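PDB 1T4W: transcription factor cep-1 from Caenorhabditis elegans, which binds the same DNA consensus sequence as p53 and activates transcription, promoting apoptosis under cellular and genotoxic stress and ensuring proper meiotic chromosome segregation. Local coordinates for residues Asn55-Arg61 with Ser118-Met124; Lys2-Ile6 with Ile167-Ile172; Tyr73-Asn77 with Cys154-Phe158. All blocks are in the same frame, centred on the assembly; numbering follows the deposited sequence.

Contact 1 (Asn55-Arg61 with Ser118-Met124)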
ATOM      1  N   ASN A  55      20.529  10.733   1.595  1.00 32.62           N
ATOM      2  CA  ASN A  55      19.282  11.433   1.462  1.00 36.99           C
ATOM      3  C   ASN A  55      18.439  10.365   0.770  1.00 39.73           C
ATOM      4  O   ASN A  55      18.830   9.855  -0.265  1.00 49.52           O
ATOM      5  CB  ASN A  55      19.444  12.638   0.564  1.00 41.80           C
ATOM      6  CG  ASN A  55      18.459  13.712   0.891  1.00 55.70           C
ATOM      7  OD1 ASN A  55      17.257  13.460   0.961  1.00 50.83           O
ATOM      8  ND2 ASN A  55      18.957  14.925   1.112  1.00 65.82           N
ATOM      9  N   LEU A  56      17.296  10.020   1.337  1.00 32.41           N
ATOM     10  CA  LEU A  56      16.468   8.975   0.745  1.00 36.36           C
ATOM     11  C   LEU A  56      15.087   9.435   0.337  1.00 30.60           C
ATOM     12  O   LEU A  56      14.636  10.510   0.726  1.00 24.85           O
ATOM     13  CB  LEU A  56      16.332   7.812   1.726  1.00 26.74           C
ATOM     14  CG  LEU A  56      17.637   7.156   2.207  1.00 31.32           C
ATOM     15  CD1 LEU A  56      17.354   5.889   2.979  1.00 33.72           C
ATOM     16  CD2 LEU A  56      18.491   6.823   1.007  1.00 43.70           C
ATOM     17  N   SER A  57      14.436   8.618  -0.484  1.00 26.56           N
ATOM     18  CA  SER A  57      13.069   8.883  -0.912  1.00 28.46           C
ATOM     19  C   SER A  57      12.276   7.573  -0.785  1.00 26.79           C
ATOM     20  O   SER A  57      12.841   6.472  -0.812  1.00 24.79           O
ATOM     21  CB  SER A  57      13.024   9.416  -2.350  1.00 18.43           C
ATOM     22  OG  SER A  57      13.627   8.524  -3.255  1.00 25.37           O
ATOM     23  N   LEU A  58      10.971   7.692  -0.596  1.00 23.01           N
ATOM     24  CA  LEU A  58      10.134   6.511  -0.468  1.00 20.06           C
ATOM     25  C   LEU A  58       9.058   6.531  -1.557  1.00 27.22           C
ATOM     26  O   LEU A  58       8.306   7.495  -1.677  1.00 24.13           O
ATOM     27  CB  LEU A  58       9.458   6.472   0.900  1.00 19.45           C
ATOM     28  CG  LEU A  58       8.679   5.170   1.179  1.00 16.14           C
ATOM     29  CD1 LEU A  58       9.641   4.048   1.588  1.00 13.66           C
ATOM     30  CD2 LEU A  58       7.685   5.417   2.287  1.00 27.73           C
ATOM     31  N   ARG A  59       9.001   5.476  -2.356  1.00 17.17           N
ATOM     32  CA  ARG A  59       7.996   5.389  -3.405  1.00 25.98           C
ATOM     33  C   ARG A  59       6.861   4.496  -2.910  1.00 19.37           C
ATOM     34  O   ARG A  59       7.098   3.464  -2.274  1.00 18.62           O
ATOM     35  CB  ARG A  59       8.602   4.821  -4.698  1.00 19.72           C
ATOM     36  CG  ARG A  59       9.399   5.842  -5.510  1.00 18.53           C
ATOM     37  CD  ARG A  59      10.018   5.217  -6.792  1.00 20.71           C
ATOM     38  NE  ARG A  59      11.048   4.208  -6.503  1.00 23.31           N
ATOM     39  CZ  ARG A  59      10.913   2.900  -6.720  1.00 20.32           C
ATOM     40  NH1 ARG A  59       9.783   2.414  -7.220  1.00 19.71           N
ATOM     41  NH2 ARG A  59      11.925   2.072  -6.483  1.00 18.85           N
ATOM     42  N   ILE A  60       5.632   4.902  -3.204  1.00 18.92           N
ATOM     43  CA  ILE A  60       4.441   4.166  -2.786  1.00 19.64           C
ATOM     44  C   ILE A  60       3.616   3.816  -4.033  1.00 18.60           C
ATOM     45  O   ILE A  60       3.253   4.696  -4.804  1.00 17.59           O
ATOM     46  CB  ILE A  60       3.562   5.021  -1.852  1.00 16.88           C
ATOM     47  CG1 ILE A  60       4.383   5.480  -0.642  1.00 23.18           C
ATOM     48  CG2 ILE A  60       2.338   4.205  -1.402  1.00 14.78           C
ATOM     49  CD1 ILE A  60       3.801   6.700   0.052  1.00 35.11           C
ATOM     50  N   ARG A  61       3.334   2.532  -4.210  1.00 16.00           N
ATOM     51  CA  ARG A  61       2.567   2.048  -5.350  1.00 20.71           C
ATOM     52  C   ARG A  61       1.410   1.168  -4.902  1.00 22.86           C
ATOM     53  O   ARG A  61       1.417   0.603  -3.803  1.00 19.17           O
ATOM     54  CB  ARG A  61       3.454   1.214  -6.283  1.00 19.51           C
ATOM     55  CG  ARG A  61       4.557   1.985  -7.042  1.00 12.93           C
ATOM     56  CD  ARG A  61       5.074   1.090  -8.207  1.00 20.20           C
ATOM     57  NE  ARG A  61       4.035   0.926  -9.218  1.00 25.46           N
ATOM     58  CZ  ARG A  61       4.027  -0.002 -10.166  1.00 26.71           C
ATOM     59  NH1 ARG A  61       3.021  -0.039 -11.032  1.00 24.07           N
ATOM     60  NH2 ARG A  61       5.007  -0.903 -10.242  1.00 18.37           N
ATOM     61  N   SER A 118       1.566   4.605 -11.362  1.00 25.38           N
ATOM     62  CA  SER A 118       1.080   5.552 -10.355  1.00 20.35           C
ATOM     63  C   SER A 118       1.934   5.439  -9.069  1.00 28.86           C
ATOM     64  O   SER A 118       1.891   4.443  -8.353  1.00 19.32           O
ATOM     65  CB  SER A 118      -0.394   5.262 -10.064  1.00 17.70           C
ATOM     66  OG  SER A 118      -0.971   6.278  -9.266  1.00 30.57           O
ATOM     67  N   THR A 119       2.707   6.473  -8.779  1.00 23.19           N
ATOM     68  CA  THR A 119       3.607   6.449  -7.639  1.00 23.14           C
ATOM     69  C   THR A 119       3.672   7.763  -6.878  1.00 28.43           C
ATOM     70  O   THR A 119       3.811   8.824  -7.484  1.00 25.47           O
ATOM     71  CB  THR A 119       5.061   6.141  -8.104  1.00 25.89           C
ATOM     72  OG1 THR A 119       5.089   4.898  -8.810  1.00 28.80           O
ATOM     73  CG2 THR A 119       6.027   6.091  -6.904  1.00 24.20           C
ATOM     74  N   PHE A 120       3.578   7.691  -5.552  1.00 23.49           N
ATOM     75  CA  PHE A 120       3.731   8.881  -4.732  1.00 19.29           C
ATOM     76  C   PHE A 120       5.134   8.729  -4.167  1.00 24.95           C
ATOM     77  O   PHE A 120       5.490   7.669  -3.637  1.00 23.96           O
ATOM     78  CB  PHE A 120       2.709   8.938  -3.593  1.00 19.23           C
ATOM     79  CG  PHE A 120       1.345   9.435  -4.024  1.00 17.82           C
ATOM     80  CD1 PHE A 120       0.411   8.566  -4.588  1.00 25.00           C
ATOM     81  CD2 PHE A 120       1.021  10.778  -3.915  1.00 21.94           C
ATOM     82  CE1 PHE A 120      -0.832   9.041  -5.046  1.00 21.69           C
ATOM     83  CE2 PHE A 120      -0.216  11.266  -4.370  1.00 24.35           C
ATOM     84  CZ  PHE A 120      -1.139  10.389  -4.939  1.00 24.54           C
ATOM     85  N   THR A 121       5.946   9.765  -4.326  1.00 18.53           N
ATOM     86  CA  THR A 121       7.306   9.750  -3.809  1.00 18.53           C
ATOM     87  C   THR A 121       7.467  10.703  -2.652  1.00 22.83           C
ATOM     88  O   THR A 121       7.289  11.928  -2.787  1.00 24.60           O
ATOM     89  CB  THR A 121       8.338  10.123  -4.890  1.00 24.53           C
ATOM     90  OG1 THR A 121       8.271   9.172  -5.958  1.00 26.86           O
ATOM     91  CG2 THR A 121       9.760  10.105  -4.308  1.00 19.56           C
ATOM     92  N   LEU A 122       7.821  10.149  -1.505  1.00 21.27           N
ATOM     93  CA  LEU A 122       8.030  10.963  -0.324  1.00 21.36           C
ATOM     94  C   LEU A 122       9.471  11.434  -0.330  1.00 34.62           C
ATOM     95  O   LEU A 122      10.383  10.620  -0.486  1.00 21.69           O
ATOM     96  CB  LEU A 122       7.803  10.146   0.950  1.00 20.65           C
ATOM     97  CG  LEU A 122       6.459   9.461   1.139  1.00 21.30           C
ATOM     98  CD1 LEU A 122       6.381   8.914   2.573  1.00 29.78           C
ATOM     99  CD2 LEU A 122       5.346  10.432   0.880  1.00 25.75           C
ATOM    100  N   ILE A 123       9.678  12.736  -0.165  1.00 31.08           N
ATOM    101  CA  ILE A 123      11.036  13.274  -0.121  1.00 31.15           C
ATOM    102  C   ILE A 123      11.406  13.378   1.334  1.00 39.33           C
ATOM    103  O   ILE A 123      10.751  14.081   2.105  1.00 36.60           O
ATOM    104  CB  ILE A 123      11.146  14.675  -0.767  1.00 35.46           C
ATOM    105  CG1 ILE A 123      10.989  14.571  -2.286  1.00 39.87           C
ATOM    106  CG2 ILE A 123      12.495  15.280  -0.454  1.00 41.15           C
ATOM    107  CD1 ILE A 123       9.574  14.268  -2.761  1.00 56.10           C
ATOM    108  N   MET A 124      12.452  12.665   1.720  1.00 30.45           N
ATOM    109  CA  MET A 124      12.863  12.691   3.104  1.00 36.50           C
ATOM    110  C   MET A 124      14.206  13.340   3.343  1.00 44.97           C
ATOM    111  O   MET A 124      14.688  14.103   2.513  1.00 55.22           O
ATOM    112  CB  MET A 124      12.817  11.282   3.636  1.00 20.71           C
ATOM    113  CG  MET A 124      11.391  10.760   3.426  1.00 39.34           C
ATOM    114  SD  MET A 124      11.095   9.189   4.147  1.00 33.51           S
ATOM    115  CE  MET A 124      12.283   8.214   3.216  1.00 29.48           C
TER
HETATM  116  O   HOH W   1       7.674   3.645  -9.138  1.00 30.52           O
HETATM  117  O   HOH W   2       1.144   1.963  -8.378  1.00 22.47           O
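Ser57-Arg61 and Thr119-Ile123 run antiparallel at 160°, their axes 4.5 Å apart at closest, with Leu58/Leu122 and Ile60/Phe120 as the hydrogen-bonded pairs. Leu122 N bonds to Leu58 O at 2.7 Å and Ile60 N to Phe120 O at 2.8 Å. Beyond the last bridge, Met124 N bonds to Leu56 O.

On the face carrying Leu58, Ile60, Phe120 and Leu122, Leu58 and Leu122 lie side by side and point the same way, with Leu58 CD2 3.7 Å from Leu122 CD1. Ile60 comes in at a slant from the other flank, placing CD1 4.0 Å from Leu122 CG. Met124 bends at its thioether (chi3 -62°), which brings CE back to within 4.0 Å of Leu58 CB.

The face of Ser57, Arg59, Arg61, Thr119 and Thr121 is more polar. The Arg59 stem runs alongside Thr121 and across Thr119: CB is 3.6 Å from Thr119 CG2, and CG is 3.5 Å from Thr121 OG1. One water accepts from Arg59 NH1 and donates to Thr119 OG1, a hydroxyl also bonded to Gly117 O. The arginine charges are met elsewhere, Arg59 by Asp160 and Arg61 by Asp81.

With Ala131, Phe133, Phe101 and Ile103 of the second sheet against the leucine-isoleucine face, this is an antiparallel strand pair in one sheet of a beta sandwich, the scaffold of p53-family DNA-binding domains.

Contact 2 (Lys2-Ile6 with Ile167-Ile172); sequences KWMEI and ILHAYI
Lys2 and Ile167 meet where Trp3-Ile6 starts across Ile167-Ile172, two strands of different sheets whose axes approach to 5.8 Å and run 24° from parallel. Ile167 offers its backbone carbonyl: Lys2 NZ sits 2.8 Å from Ile167 O, in the carbonyl plane and on a lone pair. The lysine reaches it with CG between backbone N and carbonyl carbon (chi1 65°) and the rest of the chain fully extended. Ile167 and Leu168 share Leu159 as partner on the next strand, which makes a classic beta bulge.

Leu168 points toward the other strand and packs against Lys2 and the Trp3 backbone. Its CD2 touches Lys2 CD at 3.8 Å as the two side chains run alongside in opposite senses, and its CD1 lies 3.4 Å from Trp3 O. At His169 it is the backbone that is touched: Met4 bends at its thioether and sets CE only 3.2 Å from His169 CA, a tight fit. The imidazole leaves on the far side, where it bonds to Glu72.

Ala170 CB lies 3.9 Å from Ile6 CG2, with Met4 packed at its other flank. That same Ile6 CG2 presses on the Tyr171 backbone, 3.5 Å from its C atom, while the phenol ring turns away to helix 71-74. Ile172 completes the row as its CG1 meets Ile6 CG2 at 4.1 Å.

The two sheets are thus joined here mainly by aliphatic side chains, among them the Met4 methyl, with a single lysine-carbonyl bond at the margin, which implies that apolar packing rather than polar pairing probably dominates here.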
ATOM      1  N   LYS A   2      19.912  -4.476   7.531  1.00 47.92           N
ATOM      2  CA  LYS A   2      18.908  -3.518   7.085  1.00 40.15           C
ATOM      3  C   LYS A   2      17.555  -4.190   6.870  1.00 26.72           C
ATOM      4  O   LYS A   2      17.480  -5.337   6.431  1.00 32.30           O
ATOM      5  CB  LYS A   2      19.349  -2.845   5.782  1.00 42.97           C
ATOM      6  CG  LYS A   2      19.453  -3.808   4.582  1.00 52.98           C
ATOM      7  CD  LYS A   2      19.659  -3.071   3.254  1.00 39.02           C
ATOM      8  CE  LYS A   2      19.795  -4.059   2.081  1.00 50.99           C
ATOM      9  NZ  LYS A   2      19.917  -3.393   0.737  1.00 40.49           N
ATOM     10  N   TRP A   3      16.482  -3.482   7.192  1.00 23.72           N
ATOM     11  CA  TRP A   3      15.145  -4.036   6.974  1.00 21.65           C
ATOM     12  C   TRP A   3      14.134  -2.920   6.839  1.00 29.67           C
ATOM     13  O   TRP A   3      14.423  -1.755   7.162  1.00 24.26           O
ATOM     14  CB  TRP A   3      14.726  -4.959   8.126  1.00 25.03           C
ATOM     15  CG  TRP A   3      14.842  -4.312   9.476  1.00 29.55           C
ATOM     16  CD1 TRP A   3      15.867  -4.465  10.375  1.00 35.53           C
ATOM     17  CD2 TRP A   3      13.920  -3.393  10.075  1.00 33.94           C
ATOM     18  NE1 TRP A   3      15.635  -3.703  11.491  1.00 27.22           N
ATOM     19  CE2 TRP A   3      14.451  -3.032  11.336  1.00 34.87           C
ATOM     20  CE3 TRP A   3      12.699  -2.832   9.667  1.00 38.99           C
ATOM     21  CZ2 TRP A   3      13.801  -2.138  12.196  1.00 32.69           C
ATOM     22  CZ3 TRP A   3      12.053  -1.938  10.527  1.00 38.85           C
ATOM     23  CH2 TRP A   3      12.608  -1.602  11.774  1.00 31.84           C
ATOM     24  N   MET A   4      12.953  -3.272   6.341  1.00 24.45           N
ATOM     25  CA  MET A   4      11.868  -2.306   6.219  1.00 24.47           C
ATOM     26  C   MET A   4      10.546  -3.023   6.405  1.00 26.16           C
ATOM     27  O   MET A   4      10.393  -4.183   6.022  1.00 29.33           O
ATOM     28  CB  MET A   4      11.890  -1.572   4.873  1.00 30.61           C
ATOM     29  CG  MET A   4      10.773  -0.495   4.760  1.00 27.76           C
ATOM     30  SD  MET A   4      10.989   0.713   3.404  1.00 33.25           S
ATOM     31  CE  MET A   4      11.066  -0.343   2.109  1.00 17.90           C
ATOM     32  N   GLU A   5       9.599  -2.341   7.034  1.00 25.21           N
ATOM     33  CA  GLU A   5       8.287  -2.915   7.278  1.00 24.93           C
ATOM     34  C   GLU A   5       7.233  -1.876   7.013  1.00 27.78           C
ATOM     35  O   GLU A   5       7.473  -0.685   7.224  1.00 19.57           O
ATOM     36  CB  GLU A   5       8.127  -3.340   8.741  1.00 25.13           C
ATOM     37  CG  GLU A   5       9.017  -4.482   9.204  1.00 35.32           C
ATOM     38  CD  GLU A   5       8.627  -5.804   8.587  1.00 44.18           C
ATOM     39  OE1 GLU A   5       7.411  -6.081   8.479  1.00 47.50           O
ATOM     40  OE2 GLU A   5       9.535  -6.573   8.219  1.00 50.43           O
ATOM     41  N   ILE A   6       6.076  -2.321   6.525  1.00 19.80           N
ATOM     42  CA  ILE A   6       4.969  -1.409   6.337  1.00 20.76           C
ATOM     43  C   ILE A   6       3.837  -1.983   7.206  1.00 21.56           C
ATOM     44  O   ILE A   6       3.631  -3.184   7.241  1.00 20.26           O
ATOM     45  CB  ILE A   6       4.553  -1.269   4.848  1.00 18.88           C
ATOM     46  CG1 ILE A   6       3.320  -0.370   4.767  1.00 23.36           C
ATOM     47  CG2 ILE A   6       4.335  -2.649   4.200  1.00 20.21           C
ATOM     48  CD1 ILE A   6       2.951   0.109   3.373  1.00 15.00           C
ATOM     49  N   ILE A 167      16.843   0.262  -2.362  1.00 22.24           N
ATOM     50  CA  ILE A 167      17.723  -0.430  -1.419  1.00 19.34           C
ATOM     51  C   ILE A 167      16.926  -1.323  -0.453  1.00 17.11           C
ATOM     52  O   ILE A 167      17.478  -2.263   0.132  1.00 20.58           O
ATOM     53  CB  ILE A 167      18.664   0.549  -0.635  1.00 28.43           C
ATOM     54  CG1 ILE A 167      17.869   1.542   0.197  1.00 28.06           C
ATOM     55  CG2 ILE A 167      19.554   1.317  -1.619  1.00 30.83           C
ATOM     56  CD1 ILE A 167      18.780   2.448   1.050  1.00 41.40           C
ATOM     57  N   LEU A 168      15.631  -1.049  -0.313  1.00 17.99           N
ATOM     58  CA  LEU A 168      14.745  -1.863   0.536  1.00 23.08           C
ATOM     59  C   LEU A 168      13.337  -1.745   0.000  1.00 20.64           C
ATOM     60  O   LEU A 168      13.017  -0.781  -0.693  1.00 19.58           O
ATOM     61  CB  LEU A 168      14.730  -1.376   1.990  1.00 21.26           C
ATOM     62  CG  LEU A 168      15.895  -1.685   2.941  1.00 25.67           C
ATOM     63  CD1 LEU A 168      15.791  -0.790   4.175  1.00 21.06           C
ATOM     64  CD2 LEU A 168      15.867  -3.145   3.342  1.00 25.94           C
ATOM     65  N   HIS A 169      12.497  -2.716   0.336  1.00 14.22           N
ATOM     66  CA  HIS A 169      11.096  -2.697  -0.094  1.00 20.03           C
ATOM     67  C   HIS A 169      10.262  -3.430   0.925  1.00 19.48           C
ATOM     68  O   HIS A 169      10.801  -4.150   1.763  1.00 20.66           O
ATOM     69  CB  HIS A 169      10.902  -3.336  -1.491  1.00 16.63           C
ATOM     70  CG  HIS A 169      11.032  -4.832  -1.530  1.00 15.74           C
ATOM     71  ND1 HIS A 169      12.223  -5.485  -1.322  1.00 18.45           N
ATOM     72  CD2 HIS A 169      10.121  -5.799  -1.812  1.00 18.75           C
ATOM     73  CE1 HIS A 169      12.047  -6.789  -1.473  1.00 19.36           C
ATOM     74  NE2 HIS A 169      10.778  -7.004  -1.773  1.00 18.84           N
ATOM     75  N   ALA A 170       8.948  -3.222   0.871  1.00 14.52           N
ATOM     76  CA  ALA A 170       8.023  -3.891   1.786  1.00 20.72           C
ATOM     77  C   ALA A 170       6.641  -3.744   1.185  1.00 19.04           C
ATOM     78  O   ALA A 170       6.408  -2.861   0.365  1.00 19.43           O
ATOM     79  CB  ALA A 170       8.054  -3.239   3.180  1.00 14.46           C
ATOM     80  N   TYR A 171       5.719  -4.608   1.580  1.00 14.01           N
ATOM     81  CA  TYR A 171       4.375  -4.493   1.061  1.00 19.07           C
ATOM     82  C   TYR A 171       3.353  -5.155   1.956  1.00 18.95           C
ATOM     83  O   TYR A 171       3.701  -5.939   2.847  1.00 20.92           O
ATOM     84  CB  TYR A 171       4.287  -5.102  -0.356  1.00 17.95           C
ATOM     85  CG  TYR A 171       4.778  -6.539  -0.454  1.00 20.66           C
ATOM     86  CD1 TYR A 171       3.978  -7.596  -0.019  1.00 23.50           C
ATOM     87  CD2 TYR A 171       6.057  -6.831  -0.927  1.00 21.80           C
ATOM     88  CE1 TYR A 171       4.428  -8.895  -0.042  1.00 19.38           C
ATOM     89  CE2 TYR A 171       6.533  -8.146  -0.958  1.00 21.01           C
ATOM     90  CZ  TYR A 171       5.702  -9.169  -0.508  1.00 28.42           C
ATOM     91  OH  TYR A 171       6.128 -10.458  -0.506  1.00 21.84           O
ATOM     92  N   ILE A 172       2.096  -4.770   1.735  1.00 15.76           N
ATOM     93  CA  ILE A 172       0.957  -5.384   2.387  1.00 16.14           C
ATOM     94  C   ILE A 172       0.520  -6.347   1.273  1.00 18.39           C
ATOM     95  O   ILE A 172       0.071  -5.935   0.199  1.00 18.94           O
ATOM     96  CB  ILE A 172      -0.138  -4.394   2.685  1.00 17.52           C
ATOM     97  CG1 ILE A 172       0.354  -3.445   3.792  1.00 21.49           C
ATOM     98  CG2 ILE A 172      -1.421  -5.159   3.150  1.00 19.97           C
ATOM     99  CD1 ILE A 172      -0.587  -2.319   4.112  1.00 21.67           C
TER

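Contact 3 (Tyr73-Asn77 with Cys154-Phe158)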
ATOM      1  N   TYR A  73       7.654  -9.418  -9.062  1.00 19.51           N
ATOM      2  CA  TYR A  73       7.659  -8.839 -10.396  1.00 21.16           C
ATOM      3  C   TYR A  73       6.638  -7.694 -10.489  1.00 19.50           C
ATOM      4  O   TYR A  73       6.950  -6.587 -10.935  1.00 19.03           O
ATOM      5  CB  TYR A  73       7.337  -9.907 -11.461  1.00 20.14           C
ATOM      6  CG  TYR A  73       7.493  -9.400 -12.867  1.00 20.29           C
ATOM      7  CD1 TYR A  73       6.414  -8.846 -13.557  1.00 25.63           C
ATOM      8  CD2 TYR A  73       8.746  -9.420 -13.499  1.00 25.70           C
ATOM      9  CE1 TYR A  73       6.578  -8.319 -14.851  1.00 21.54           C
ATOM     10  CE2 TYR A  73       8.920  -8.896 -14.778  1.00 28.45           C
ATOM     11  CZ  TYR A  73       7.834  -8.346 -15.446  1.00 29.09           C
ATOM     12  OH  TYR A  73       8.018  -7.806 -16.695  1.00 26.69           O
ATOM     13  N   ALA A  74       5.409  -7.968 -10.072  1.00 19.26           N
ATOM     14  CA  ALA A  74       4.340  -6.977 -10.186  1.00 21.52           C
ATOM     15  C   ALA A  74       4.629  -5.620  -9.556  1.00 21.51           C
ATOM     16  O   ALA A  74       4.367  -4.576 -10.162  1.00 18.55           O
ATOM     17  CB  ALA A  74       3.037  -7.547  -9.603  1.00 20.98           C
ATOM     18  N   ILE A  75       5.193  -5.619  -8.353  1.00 15.18           N
ATOM     19  CA  ILE A  75       5.435  -4.346  -7.688  1.00 15.91           C
ATOM     20  C   ILE A  75       6.453  -3.458  -8.363  1.00 22.17           C
ATOM     21  O   ILE A  75       6.502  -2.261  -8.084  1.00 20.31           O
ATOM     22  CB  ILE A  75       5.818  -4.557  -6.213  1.00 18.98           C
ATOM     23  CG1 ILE A  75       7.140  -5.321  -6.119  1.00 15.52           C
ATOM     24  CG2 ILE A  75       4.651  -5.274  -5.481  1.00 18.88           C
ATOM     25  CD1 ILE A  75       7.593  -5.554  -4.675  1.00 18.89           C
ATOM     26  N   ARG A  76       7.263  -4.031  -9.254  1.00 18.46           N
ATOM     27  CA  ARG A  76       8.255  -3.232  -9.956  1.00 21.33           C
ATOM     28  C   ARG A  76       7.918  -3.071 -11.458  1.00 17.80           C
ATOM     29  O   ARG A  76       8.665  -2.468 -12.214  1.00 24.44           O
ATOM     30  CB  ARG A  76       9.646  -3.850  -9.759  1.00 20.23           C
ATOM     31  CG  ARG A  76      10.146  -3.833  -8.295  1.00 15.27           C
ATOM     32  CD  ARG A  76      11.528  -4.496  -8.153  1.00 18.11           C
ATOM     33  NE  ARG A  76      11.908  -4.595  -6.739  1.00 20.28           N
ATOM     34  CZ  ARG A  76      11.625  -5.642  -5.971  1.00 20.59           C
ATOM     35  NH1 ARG A  76      10.983  -6.683  -6.486  1.00 20.83           N
ATOM     36  NH2 ARG A  76      11.921  -5.631  -4.672  1.00 17.91           N
ATOM     37  N   ASN A  77       6.780  -3.613 -11.867  1.00 19.89           N
ATOM     38  CA  ASN A  77       6.305  -3.532 -13.257  1.00 19.35           C
ATOM     39  C   ASN A  77       5.507  -2.239 -13.413  1.00 19.59           C
ATOM     40  O   ASN A  77       4.463  -2.074 -12.788  1.00 21.97           O
ATOM     41  CB  ASN A  77       5.419  -4.748 -13.540  1.00 24.23           C
ATOM     42  CG  ASN A  77       4.715  -4.673 -14.888  1.00 27.02           C
ATOM     43  OD1 ASN A  77       5.003  -3.816 -15.694  1.00 19.10           O
ATOM     44  ND2 ASN A  77       3.784  -5.587 -15.120  1.00 24.29           N
ATOM     45  N   CYS A 154      -2.121  -5.008  -4.104  1.00 20.81           N
ATOM     46  CA  CYS A 154      -0.962  -4.952  -3.216  1.00 18.01           C
ATOM     47  C   CYS A 154      -0.405  -3.534  -2.997  1.00 20.64           C
ATOM     48  O   CYS A 154      -0.186  -2.794  -3.967  1.00 17.29           O
ATOM     49  CB  CYS A 154       0.134  -5.833  -3.825  1.00 13.01           C
ATOM     50  SG  CYS A 154       1.678  -5.871  -2.896  1.00 21.06           S
ATOM     51  N   LEU A 155      -0.208  -3.146  -1.737  1.00 14.24           N
ATOM     52  CA  LEU A 155       0.342  -1.816  -1.416  1.00 17.43           C
ATOM     53  C   LEU A 155       1.828  -2.050  -1.162  1.00 18.91           C
ATOM     54  O   LEU A 155       2.201  -2.733  -0.188  1.00 16.07           O
ATOM     55  CB  LEU A 155      -0.302  -1.237  -0.142  1.00 13.96           C
ATOM     56  CG  LEU A 155       0.250   0.143   0.280  1.00 23.18           C
ATOM     57  CD1 LEU A 155      -0.014   1.137  -0.853  1.00 19.35           C
ATOM     58  CD2 LEU A 155      -0.411   0.633   1.577  1.00 17.83           C
ATOM     59  N   ALA A 156       2.667  -1.497  -2.035  1.00 16.13           N
ATOM     60  CA  ALA A 156       4.120  -1.678  -1.939  1.00 17.25           C
ATOM     61  C   ALA A 156       4.877  -0.365  -1.800  1.00 18.59           C
ATOM     62  O   ALA A 156       4.501   0.640  -2.416  1.00 13.24           O
ATOM     63  CB  ALA A 156       4.641  -2.433  -3.198  1.00 17.40           C
ATOM     64  N   VAL A 157       5.946  -0.397  -0.993  1.00 17.27           N
ATOM     65  CA  VAL A 157       6.805   0.760  -0.770  1.00 19.42           C
ATOM     66  C   VAL A 157       8.267   0.388  -1.030  1.00 20.58           C
ATOM     67  O   VAL A 157       8.698  -0.736  -0.768  1.00 18.76           O
ATOM     68  CB  VAL A 157       6.669   1.328   0.673  1.00 18.38           C
ATOM     69  CG1 VAL A 157       5.297   2.011   0.830  1.00 19.57           C
ATOM     70  CG2 VAL A 157       6.850   0.226   1.682  1.00 18.87           C
ATOM     71  N   PHE A 158       9.018   1.361  -1.527  1.00 19.66           N
ATOM     72  CA  PHE A 158      10.422   1.178  -1.890  1.00 18.45           C
ATOM     73  C   PHE A 158      11.228   2.321  -1.321  1.00 24.88           C
ATOM     74  O   PHE A 158      10.813   3.493  -1.403  1.00 18.52           O
ATOM     75  CB  PHE A 158      10.567   1.194  -3.421  1.00 14.23           C
ATOM     76  CG  PHE A 158       9.741   0.147  -4.115  1.00 12.64           C
ATOM     77  CD1 PHE A 158      10.245  -1.136  -4.321  1.00 19.66           C
ATOM     78  CD2 PHE A 158       8.430   0.416  -4.491  1.00 14.63           C
ATOM     79  CE1 PHE A 158       9.437  -2.154  -4.890  1.00 16.26           C
ATOM     80  CE2 PHE A 158       7.617  -0.580  -5.058  1.00 20.05           C
ATOM     81  CZ  PHE A 158       8.119  -1.870  -5.255  1.00 15.67           C
TER
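Ile75 meets the Phe158 ring at its edge, with CB in the ring plane and 3.7 Å from CZ, the two side chains set at a slant to each other. CG1 and CD1 reach the same end of the ring because CG1 sits between backbone N and carbonyl carbon (chi1 64°), and this torsion turns CG2 toward Ala156 and Cys154. There Ile75 CG2 lies 3.6 Å from Ala156 CB and 4.0 Å from Cys154 SG, so one branched residue spans three alternate positions of a single strand face. Ile75 O also comes obliquely to Phe158 CZ, 3.3 Å away, while accepting a hydrogen bond from Arg61.

The isoleucine is presented by a type I turn, Ala74-Asn77, in which Asn77 N bonds to Ala74 O. This turn, at the C-terminal side of helix 71-74, covers strand 152-160 on the outer side of the seven-stranded sheet of the p53-like beta sandwich; Leu155 and Val157 point inward to Ile6.

With an alanine at Ile75, the loss of CG1, CG2 and CD1 is likely to open a gap over Ala156 and Cys154 SG and leave Phe158 CE1 with less packing.

Arg76 crosses the ring beside it. Its CG is 3.9 Å from Phe158 CE1, and its guanidinium plane stands 69° from the ring, with CE1 over one guanidinium face. Glu166 and Glu72 pair with its NE and NH1.

In the fold
Along the chain the order is 2-6, 55-61, 73-77, 118-124, 154-158 and 167-172, so contact 2 brings the N-terminal strand to a late strand and encloses the others in sequence, while contacts 1 and 3 interleave. Their centres lie 11 to 13 Å apart. All reach the seven-stranded sheet, where 119-123, 57-65, 152-160 and 166-177 are consecutive neighbours. Backbone bonds link neighbouring strands, Arg59 with Phe158 and Val157 with Ala170. Contact 1 is within that sheet, contact 2 crosses to the four-stranded sheet, and contact 3 covers the outer face. Arg61 also ties contact 1 to the turn at Asn77. Together they tie part of one sheet to its neighbour and to the covering turn in the p53-like DNA-binding domain.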